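Local coordinates for phenazine biosynthesis protein, PhzF family (Bacillus anthracis, PDB 3EDN), which is of unconfirmed activity but, as a PhzF-family protein with a diaminopimelate epimerase-like fold, probably acts as an enzyme of phenazine-type or related metabolism, at residues L105-G110 with T117-R122; G158-W163 with S233-A238; G266-Y271 with I283-T288. All coordinates share one frame; numbering follows the deposited sequence. Where two conformers were deposited one is given.

Contact 1 (L105-G110 with T117-R122); sequences LPIQIG and TFIKMR
Ile107 and Ile119 meet methyl to methyl across an antiparallel beta hairpin, whose arms, 105-110 and 117-122, run at 154° to each other. Their sheet packs against helix 74-86, as expected of a diaminopimelate epimerase-like fold, and the face turned to that helix is built from bumps set into neighbouring hollows. CG2 of Ile107 lies 3.6 Å from CG2 of Ile119, the two side chains crossing at a slant. At its other end Ile107 sends CD1 against selenomethionine Met121, 3.9 Å from its CB and 4.0 Å from its CE. Met121 bends at its last torsion (chi3 54°), which brings the terminal methyl back to the isoleucine and makes a small hollow for CD1. Further along, CD1 of Ile119 rests in the fork of Ile109, 4.2 Å from both CG1 and CG2 of that residue. Ile109 in turn presents CG2 to Thr117 CG2 at 3.8 Å. Helix 74-86 lies against this row: Thr77 and Val78 touch Met121, Ile81 touches Ile119, and Arg85 touches Ile109, while Glu86 OE1 is hydrogen-bonded to the hydroxyl of Thr117.

The other face is more open in character. Gln108 and Lys120 touch only near their roots, CB to CB at 4.0 Å, and then part: the lysine runs out extended with CG anti to its backbone N (chi1 -177°), whereas the glutamine folds at its second torsion. Phe118 leans off Gly110 onto Ala286 and Thr288 of strand 282-298. Paired backbone bonds join Gln108 to Lys120 and Gly110 to Phe118. Beyond the Gln108-Lys120 pair, a water takes over, donating a hydrogen bond to Pro106 O at 2.7 Å and accepting one from Arg122 N.

Contact 2 (G158-W163 with S233-A238); sequences GSTGNW and SGVMGA. With SO4 (sulfate ion), chain F.
Thr160 and Val235 bring their CA atoms to 5.7 Å where strand 158-159 gives way to a loop beside helix 233-238, and no hydrogen bond crosses between the two segments. Val235 is the wedge. Its CG1, anti to the backbone N (chi1 177°), lies 3.7 Å from Gly158 CA, the bare backbone of the glycine admitting the methyl directly. Its second branch reaches the loop, with CG2 3.4 Å from Thr160 N. Thr160 answers by crossing the valine at a slant: its OG1 lies 3.6 Å from Val235 CG2, and its CG2 rests on the helix backbone 4.0 Å from Gly234 C. The hydroxyl of Thr160 is bonded to Gln123, so it brings a satisfied oxygen to the apolar methyl.

The loop is shaped by an ST turn in which Gly161 N donates to Ser159 OG at 2.9 Å. Ser159 also sets its CB over the centre of one face of the Trp163 indole, 3.5 Å above the plane. Beside this ring, Trp163 N holds O3 of a sulfate at 2.8 Å; the ion probably came from the crystallisation liquor.

Joining the end of strand 156-159 and the loop after it to helix 230-244, the contact therefore depends on fit rather than on directed bonds, with the Thr160 hydroxyl satisfied by Gln123 outside the two segments.

Contact 3 (G266-Y271 with I283-T288); sequences GRVTVY and IDIAGT
The Tyr271 ring presents an edge to strand 283-287, with Ala286 CB and the carbonyl oxygen of Asp284 lying near its plane. CE2 comes to 3.6 Å from Ala286 CB, and the phenol OH of Tyr271 is 3.7 Å from the same methyl. Toward the root of the ring, CD2 sits 3.6 Å from Asp284 O. The first torsion explains this placement: CG stands beside the backbone N (chi1 -52°), which swings the ring back along its own strand until it reaches Ala286. The ring system is engaged by Lys120 of the adjoining strand in a cation-pi interaction. Tyrosine and aspartate side chains cross at about a right angle, their ring and carboxylate planes 62° apart.

On the opposite face of this antiparallel hairpin the contacts are aliphatic. Val270 directs CG1 to Ile283 CG2 at 4.0 Å, and Val268 lays CG1 against Ile285 CB at 3.9 Å. Ser233 and Ala238 of helix 230-244 pack on Val268 and Ile283, so this surface belongs to the buried layer between sheet and helix.

Four backbone hydrogen bonds tie Thr269 to Ala286 and Tyr271 to Asp284. Past the Thr269-Ala286 pair, a water bridges Arg267 O and Thr288 N. The Asp284 carboxylate is gripped at both oxygens, OD1 by a salt bridge from Arg122 and OD2 by Gln282. Such double support for a buried acid would probably favour its charged form, and it couples the hairpin's polar face to strand 117-122, while the side chains facing the helix meet mainly through aliphatic carbons.

Overall arrangement
Contacts 1 and 3 are both antiparallel hairpins, and they join along one seam because strands 117-122 and 282-298 are neighbours, Thr117 O and Thr288 OG1 probably sharing a hydrogen bond there. Contact 1 is only partly buried, with exposed polar residues on one face; contact 3 is buried. Contact 2 is buried too, yet differs in kind: it packs a strand end and loop on a helix by shape alone. Its helix also serves contact 3, where Gly237 CA also packs on Val270. Contacts 1 and 2 stay apart, about 6 Å between nearest atoms, so contact 3 is the intermediary between the two, touching both.

Contact 1 (L105-G110 with T117-R122)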
loop_
_atom_site.group_PDB
_atom_site.type_symbol
_atom_site.label_atom_id
_atom_site.label_comp_id
_atom_site.label_asym_id
_atom_site.label_seq_id
_atom_site.Cartn_x
_atom_site.Cartn_y
_atom_site.Cartn_z
ATOM N N LEU A 105 -12.521 -10.620 -10.052
ATOM C CA LEU A 105 -13.837 -10.328 -10.641
ATOM C C LEU A 105 -13.793 -10.348 -12.159
ATOM O O LEU A 105 -13.045 -9.598 -12.763
ATOM C CB LEU A 105 -14.314 -8.936 -10.213
ATOM C CG LEU A 105 -14.331 -8.588 -8.731
ATOM C CD1 LEU A 105 -14.841 -7.156 -8.589
ATOM C CD2 LEU A 105 -15.187 -9.571 -7.936
ATOM N N PRO A 106 -14.594 -11.201 -12.792
ATOM C CA PRO A 106 -14.770 -11.111 -14.232
ATOM C C PRO A 106 -15.758 -9.996 -14.577
ATOM O O PRO A 106 -16.869 -9.946 -14.024
ATOM C CB PRO A 106 -15.393 -12.463 -14.611
ATOM C CG PRO A 106 -15.445 -13.256 -13.376
ATOM C CD PRO A 106 -15.328 -12.329 -12.212
ATOM N N ILE A 107 -15.363 -9.136 -15.507
ATOM C CA ILE A 107 -16.151 -7.991 -15.951
ATOM C C ILE A 107 -16.414 -8.101 -17.434
ATOM O O ILE A 107 -15.511 -8.461 -18.188
ATOM C CB ILE A 107 -15.348 -6.684 -15.722
ATOM C CG1 ILE A 107 -14.972 -6.535 -14.248
ATOM C CG2 ILE A 107 -16.066 -5.452 -16.303
ATOM C CD1 ILE A 107 -16.128 -6.549 -13.274
ATOM N N GLN A 108 -17.647 -7.820 -17.865
ATOM C CA GLN A 108 -17.953 -7.754 -19.293
ATOM C C GLN A 108 -18.137 -6.308 -19.692
ATOM O O GLN A 108 -18.730 -5.528 -18.967
ATOM C CB GLN A 108 -19.243 -8.507 -19.608
ATOM C CG GLN A 108 -19.371 -9.817 -18.888
ATOM C CD GLN A 108 -18.225 -10.742 -19.187
ATOM O OE1 GLN A 108 -17.763 -10.828 -20.331
ATOM N NE2 GLN A 108 -17.754 -11.450 -18.166
ATOM N N ILE A 109 -17.642 -5.964 -20.869
ATOM C CA ILE A 109 -17.756 -4.618 -21.385
ATOM C C ILE A 109 -18.554 -4.696 -22.670
ATOM O O ILE A 109 -18.156 -5.392 -23.616
ATOM C CB ILE A 109 -16.370 -4.008 -21.653
ATOM C CG1 ILE A 109 -15.538 -4.054 -20.368
ATOM C CG2 ILE A 109 -16.531 -2.586 -22.208
ATOM C CD1 ILE A 109 -14.055 -3.742 -20.545
ATOM N N GLY A 110 -19.688 -4.003 -22.689
ATOM C CA GLY A 110 -20.598 -4.082 -23.820
ATOM C C GLY A 110 -21.059 -2.700 -24.227
ATOM O O GLY A 110 -20.602 -1.703 -23.683
ATOM N N THR A 117 -21.297 2.585 -23.594
ATOM C CA THR A 117 -20.585 1.472 -23.000
ATOM C C THR A 117 -21.174 1.121 -21.641
ATOM O O THR A 117 -21.394 2.000 -20.796
ATOM C CB THR A 117 -19.091 1.785 -22.870
ATOM O OG1 THR A 117 -18.506 1.854 -24.186
ATOM C CG2 THR A 117 -18.386 0.711 -22.054
ATOM N N PHE A 118 -21.459 -0.165 -21.457
ATOM C CA PHE A 118 -21.972 -0.694 -20.205
ATOM C C PHE A 118 -20.981 -1.675 -19.603
ATOM O O PHE A 118 -20.342 -2.445 -20.317
ATOM C CB PHE A 118 -23.311 -1.408 -20.471
ATOM C CG PHE A 118 -24.509 -0.532 -20.270
ATOM C CD1 PHE A 118 -24.727 0.595 -21.062
ATOM C CD2 PHE A 118 -25.406 -0.811 -19.255
ATOM C CE1 PHE A 118 -25.843 1.407 -20.833
ATOM C CE2 PHE A 118 -26.503 -0.017 -19.038
ATOM C CZ PHE A 118 -26.722 1.090 -19.816
ATOM N N ILE A 119 -20.856 -1.635 -18.284
ATOM C CA ILE A 119 -19.940 -2.497 -17.535
ATOM C C ILE A 119 -20.808 -3.442 -16.709
ATOM O O ILE A 119 -21.637 -2.983 -15.907
ATOM C CB ILE A 119 -19.076 -1.675 -16.555
ATOM C CG1 ILE A 119 -18.372 -0.526 -17.292
ATOM C CG2 ILE A 119 -18.093 -2.563 -15.826
ATOM C CD1 ILE A 119 -17.601 -0.937 -18.531
ATOM N N LYS A 120 -20.590 -4.745 -16.882
ATOM C CA LYS A 120 -21.467 -5.773 -16.310
ATOM C C LYS A 120 -20.678 -6.632 -15.337
ATOM O O LYS A 120 -19.554 -7.034 -15.630
ATOM C CB LYS A 120 -22.044 -6.636 -17.433
ATOM C CG LYS A 120 -23.040 -7.698 -16.987
ATOM C CD LYS A 120 -23.585 -8.430 -18.225
ATOM C CE LYS A 120 -24.506 -9.574 -17.849
ATOM N NZ LYS A 120 -24.937 -10.326 -19.077
HETATM N N MSE A 121 -21.257 -6.925 -14.179
HETATM C CA MSE A 121 -20.561 -7.744 -13.189
HETATM C C MSE A 121 -21.544 -8.673 -12.495
HETATM O O MSE A 121 -22.746 -8.430 -12.508
HETATM C CB MSE A 121 -19.823 -6.879 -12.166
HETATM C CG MSE A 121 -20.693 -5.956 -11.357
HETATM SE SE MSE A 121 -19.678 -4.384 -10.697
HETATM C CE MSE A 121 -18.976 -3.804 -12.407
ATOM N N ARG A 122 -21.014 -9.745 -11.913
ATOM C CA ARG A 122 -21.817 -10.735 -11.198
ATOM C C ARG A 122 -21.961 -10.362 -9.733
ATOM O O ARG A 122 -20.990 -9.948 -9.088
ATOM C CB ARG A 122 -21.143 -12.107 -11.296
ATOM C CG ARG A 122 -21.817 -13.229 -10.500
ATOM C CD ARG A 122 -23.036 -13.803 -11.229
ATOM N NE ARG A 122 -22.720 -14.130 -12.619
ATOM C CZ ARG A 122 -22.067 -15.223 -13.010
ATOM N NH1 ARG A 122 -21.667 -16.126 -12.121
ATOM N NH2 ARG A 122 -21.821 -15.421 -14.300
HETATM O O HOH W 1 -18.084 -10.068 -11.626
#

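Contact 2 (G158-W163 with S233-A238)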
loop_
_atom_site.group_PDB
_atom_site.type_symbol
_atom_site.label_atom_id
_atom_site.label_comp_id
_atom_site.label_asym_id
_atom_site.label_seq_id
_atom_site.Cartn_x
_atom_site.Cartn_y
_atom_site.Cartn_z
ATOM N N GLY A 158 -33.526 -8.637 1.724
ATOM C CA GLY A 158 -32.894 -9.265 0.570
ATOM C C GLY A 158 -31.419 -8.906 0.472
ATOM O O GLY A 158 -31.001 -7.831 0.899
ATOM N N SER A 159 -30.613 -9.820 -0.056
ATOM C CA SER A 159 -29.185 -9.582 -0.229
ATOM C C SER A 159 -28.674 -10.242 -1.491
ATOM O O SER A 159 -28.964 -11.426 -1.731
ATOM C CB SER A 159 -28.401 -10.190 0.924
ATOM O OG SER A 159 -27.017 -10.197 0.609
ATOM N N THR A 160 -27.901 -9.487 -2.271
ATOM C CA THR A 160 -27.018 -10.067 -3.293
ATOM C C THR A 160 -25.567 -9.684 -2.960
ATOM O O THR A 160 -24.719 -9.554 -3.852
ATOM C CB THR A 160 -27.391 -9.605 -4.712
ATOM O OG1 THR A 160 -27.436 -8.166 -4.744
ATOM C CG2 THR A 160 -28.736 -10.209 -5.146
ATOM N N GLY A 161 -25.297 -9.522 -1.669
ATOM C CA GLY A 161 -23.989 -9.065 -1.186
ATOM C C GLY A 161 -24.117 -8.205 0.062
ATOM O O GLY A 161 -23.265 -8.261 0.946
ATOM N N ASN A 162 -25.190 -7.418 0.136
ATOM C CA ASN A 162 -25.489 -6.604 1.321
ATOM C C ASN A 162 -26.975 -6.657 1.620
ATOM O O ASN A 162 -27.784 -6.700 0.700
ATOM C CB ASN A 162 -25.055 -5.160 1.069
ATOM C CG ASN A 162 -23.552 -5.044 0.885
ATOM O OD1 ASN A 162 -22.807 -4.940 1.859
ATOM N ND2 ASN A 162 -23.102 -5.104 -0.355
ATOM N N TRP A 163 -27.343 -6.645 2.899
ATOM C CA TRP A 163 -28.745 -6.777 3.279
ATOM C C TRP A 163 -29.489 -5.452 3.228
ATOM O O TRP A 163 -29.070 -4.463 3.849
ATOM C CB TRP A 163 -28.882 -7.380 4.686
ATOM C CG TRP A 163 -28.616 -8.862 4.744
ATOM C CD1 TRP A 163 -27.485 -9.482 5.206
ATOM C CD2 TRP A 163 -29.500 -9.908 4.314
ATOM N NE1 TRP A 163 -27.606 -10.845 5.077
ATOM C CE2 TRP A 163 -28.840 -11.135 4.549
ATOM C CE3 TRP A 163 -30.791 -9.925 3.755
ATOM C CZ2 TRP A 163 -29.418 -12.362 4.238
ATOM C CZ3 TRP A 163 -31.371 -11.148 3.451
ATOM C CH2 TRP A 163 -30.681 -12.352 3.695
ATOM N N SER A 233 -30.073 -2.746 -6.213
ATOM C CA SER A 233 -30.698 -2.940 -7.513
ATOM C C SER A 233 -30.718 -4.410 -7.871
ATOM O O SER A 233 -31.712 -4.911 -8.409
ATOM C CB SER A 233 -29.917 -2.194 -8.589
ATOM O OG SER A 233 -29.959 -0.805 -8.330
ATOM N N GLY A 234 -29.616 -5.100 -7.585
ATOM C CA GLY A 234 -29.558 -6.539 -7.831
ATOM C C GLY A 234 -30.628 -7.274 -7.035
ATOM O O GLY A 234 -31.304 -8.189 -7.555
ATOM N N VAL A 235 -30.790 -6.895 -5.767
ATOM C CA VAL A 235 -31.866 -7.453 -4.943
ATOM C C VAL A 235 -33.232 -7.172 -5.558
ATOM O O VAL A 235 -34.069 -8.072 -5.615
ATOM C CB VAL A 235 -31.789 -6.944 -3.495
ATOM C CG1 VAL A 235 -32.968 -7.470 -2.664
ATOM C CG2 VAL A 235 -30.462 -7.374 -2.885
HETATM N N MSE A 236 -33.444 -5.958 -6.066
HETATM C CA MSE A 236 -34.727 -5.620 -6.680
HETATM C C MSE A 236 -35.005 -6.504 -7.885
HETATM O O MSE A 236 -36.149 -6.898 -8.106
HETATM C CB MSE A 236 -34.762 -4.153 -7.114
HETATM C CG MSE A 236 -34.798 -3.183 -5.969
HETATM SE SE MSE A 236 -34.466 -1.361 -6.562
HETATM C CE MSE A 236 -36.091 -1.123 -7.612
ATOM N N GLY A 237 -33.969 -6.805 -8.667
ATOM C CA GLY A 237 -34.146 -7.683 -9.835
ATOM C C GLY A 237 -34.553 -9.082 -9.412
ATOM O O GLY A 237 -35.455 -9.688 -10.000
ATOM N N ALA A 238 -33.869 -9.612 -8.404
ATOM C CA ALA A 238 -34.217 -10.933 -7.886
ATOM C C ALA A 238 -35.631 -10.932 -7.338
ATOM O O ALA A 238 -36.363 -11.902 -7.498
ATOM C CB ALA A 238 -33.250 -11.353 -6.810
HETATM S S SO4 F . -24.280 -5.961 5.131
HETATM O O1 SO4 F . -22.912 -6.478 5.166
HETATM O O2 SO4 F . -24.339 -4.799 4.259
HETATM O O3 SO4 F . -25.194 -7.005 4.725
HETATM O O4 SO4 F . -24.683 -5.547 6.468
#

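Contact 3 (G266-Y271 with I283-T288)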
loop_
_atom_site.group_PDB
_atom_site.type_symbol
_atom_site.label_atom_id
_atom_site.label_comp_id
_atom_site.label_asym_id
_atom_site.label_seq_id
_atom_site.Cartn_x
_atom_site.Cartn_y
_atom_site.Cartn_z
ATOM N N GLY A 266 -30.587 7.903 -11.893
ATOM C CA GLY A 266 -29.767 6.714 -11.998
ATOM C C GLY A 266 -30.555 5.553 -12.559
ATOM O O GLY A 266 -31.768 5.438 -12.327
ATOM N N ARG A 267 -29.863 4.710 -13.307
ATOM C CA ARG A 267 -30.460 3.488 -13.837
ATOM C C ARG A 267 -29.460 2.352 -13.710
ATOM O O ARG A 267 -28.268 2.520 -13.955
ATOM C CB ARG A 267 -30.911 3.665 -15.288
ATOM C CG ARG A 267 -32.157 4.532 -15.434
ATOM C CD ARG A 267 -32.761 4.450 -16.831
ATOM N NE ARG A 267 -31.874 4.980 -17.869
ATOM C CZ ARG A 267 -31.829 6.258 -18.245
ATOM N NH1 ARG A 267 -32.626 7.153 -17.672
ATOM N NH2 ARG A 267 -30.991 6.644 -19.204
ATOM N N VAL A 268 -29.958 1.202 -13.288
ATOM C CA VAL A 268 -29.163 -0.009 -13.222
ATOM C C VAL A 268 -29.878 -1.097 -14.000
ATOM O O VAL A 268 -31.079 -1.320 -13.812
ATOM C CB VAL A 268 -28.937 -0.478 -11.791
ATOM C CG1 VAL A 268 -27.995 -1.682 -11.773
ATOM C CG2 VAL A 268 -28.377 0.655 -10.961
ATOM N N THR A 269 -29.156 -1.748 -14.909
ATOM C CA THR A 269 -29.712 -2.913 -15.599
ATOM C C THR A 269 -29.426 -4.177 -14.801
ATOM O O THR A 269 -28.298 -4.409 -14.380
ATOM C CB THR A 269 -29.158 -3.001 -17.030
ATOM O OG1 THR A 269 -29.514 -1.799 -17.732
ATOM C CG2 THR A 269 -29.744 -4.208 -17.774
ATOM N N VAL A 270 -30.464 -4.976 -14.570
ATOM C CA VAL A 270 -30.329 -6.206 -13.793
ATOM C C VAL A 270 -30.670 -7.407 -14.648
ATOM O O VAL A 270 -31.742 -7.431 -15.259
ATOM C CB VAL A 270 -31.185 -6.189 -12.512
ATOM C CG1 VAL A 270 -30.858 -7.424 -11.642
ATOM C CG2 VAL A 270 -30.965 -4.873 -11.743
ATOM N N TYR A 271 -29.754 -8.369 -14.699
ATOM C CA TYR A 271 -29.959 -9.601 -15.466
ATOM C C TYR A 271 -30.203 -10.751 -14.504
ATOM O O TYR A 271 -29.428 -10.966 -13.556
ATOM C CB TYR A 271 -28.727 -9.923 -16.314
ATOM C CG TYR A 271 -28.269 -8.777 -17.176
ATOM C CD1 TYR A 271 -28.578 -8.736 -18.521
ATOM C CD2 TYR A 271 -27.543 -7.717 -16.627
ATOM C CE1 TYR A 271 -28.166 -7.664 -19.320
ATOM C CE2 TYR A 271 -27.136 -6.667 -17.400
ATOM C CZ TYR A 271 -27.440 -6.644 -18.739
ATOM O OH TYR A 271 -27.017 -5.573 -19.508
ATOM N N ILE A 283 -27.571 -13.426 -10.536
ATOM C CA ILE A 283 -27.836 -11.990 -10.693
ATOM C C ILE A 283 -26.592 -11.292 -11.191
ATOM O O ILE A 283 -25.532 -11.394 -10.572
ATOM C CB ILE A 283 -28.297 -11.333 -9.365
ATOM C CG1 ILE A 283 -29.608 -11.962 -8.879
ATOM C CG2 ILE A 283 -28.444 -9.804 -9.532
ATOM C CD1 ILE A 283 -30.791 -11.691 -9.794
ATOM N N ASP A 284 -26.724 -10.617 -12.325
ATOM C CA ASP A 284 -25.704 -9.673 -12.788
ATOM C C ASP A 284 -26.287 -8.268 -12.814
ATOM O O ASP A 284 -27.482 -8.068 -13.010
ATOM C CB ASP A 284 -25.248 -10.015 -14.209
ATOM C CG ASP A 284 -24.745 -11.455 -14.345
ATOM O OD1 ASP A 284 -23.664 -11.774 -13.819
ATOM O OD2 ASP A 284 -25.422 -12.276 -15.013
ATOM N N ILE A 285 -25.442 -7.262 -12.669
ATOM C CA ILE A 285 -25.901 -5.909 -12.945
ATOM C C ILE A 285 -24.964 -5.245 -13.937
ATOM O O ILE A 285 -23.800 -5.658 -14.103
ATOM C CB ILE A 285 -26.013 -5.039 -11.665
ATOM C CG1 ILE A 285 -24.636 -4.807 -11.034
ATOM C CG2 ILE A 285 -26.971 -5.689 -10.660
ATOM C CD1 ILE A 285 -24.555 -3.557 -10.158
ATOM N N ALA A 286 -25.483 -4.229 -14.616
ATOM C CA ALA A 286 -24.666 -3.453 -15.539
ATOM C C ALA A 286 -25.071 -2.000 -15.471
ATOM O O ALA A 286 -26.237 -1.672 -15.249
ATOM C CB ALA A 286 -24.813 -3.968 -16.965
ATOM N N GLY A 287 -24.109 -1.118 -15.712
ATOM C CA GLY A 287 -24.429 0.281 -15.759
ATOM C C GLY A 287 -23.490 0.970 -16.716
ATOM O O GLY A 287 -22.417 0.447 -17.058
ATOM N N THR A 288 -23.914 2.134 -17.175
ATOM C CA THR A 288 -23.005 3.015 -17.870
ATOM C C THR A 288 -22.510 4.049 -16.860
ATOM O O THR A 288 -22.831 3.972 -15.669
ATOM C CB THR A 288 -23.642 3.668 -19.129
ATOM O OG1 THR A 288 -22.604 4.257 -19.936
ATOM C CG2 THR A 288 -24.671 4.720 -18.750
HETATM O O HOH W 2 -26.727 2.803 -16.202
#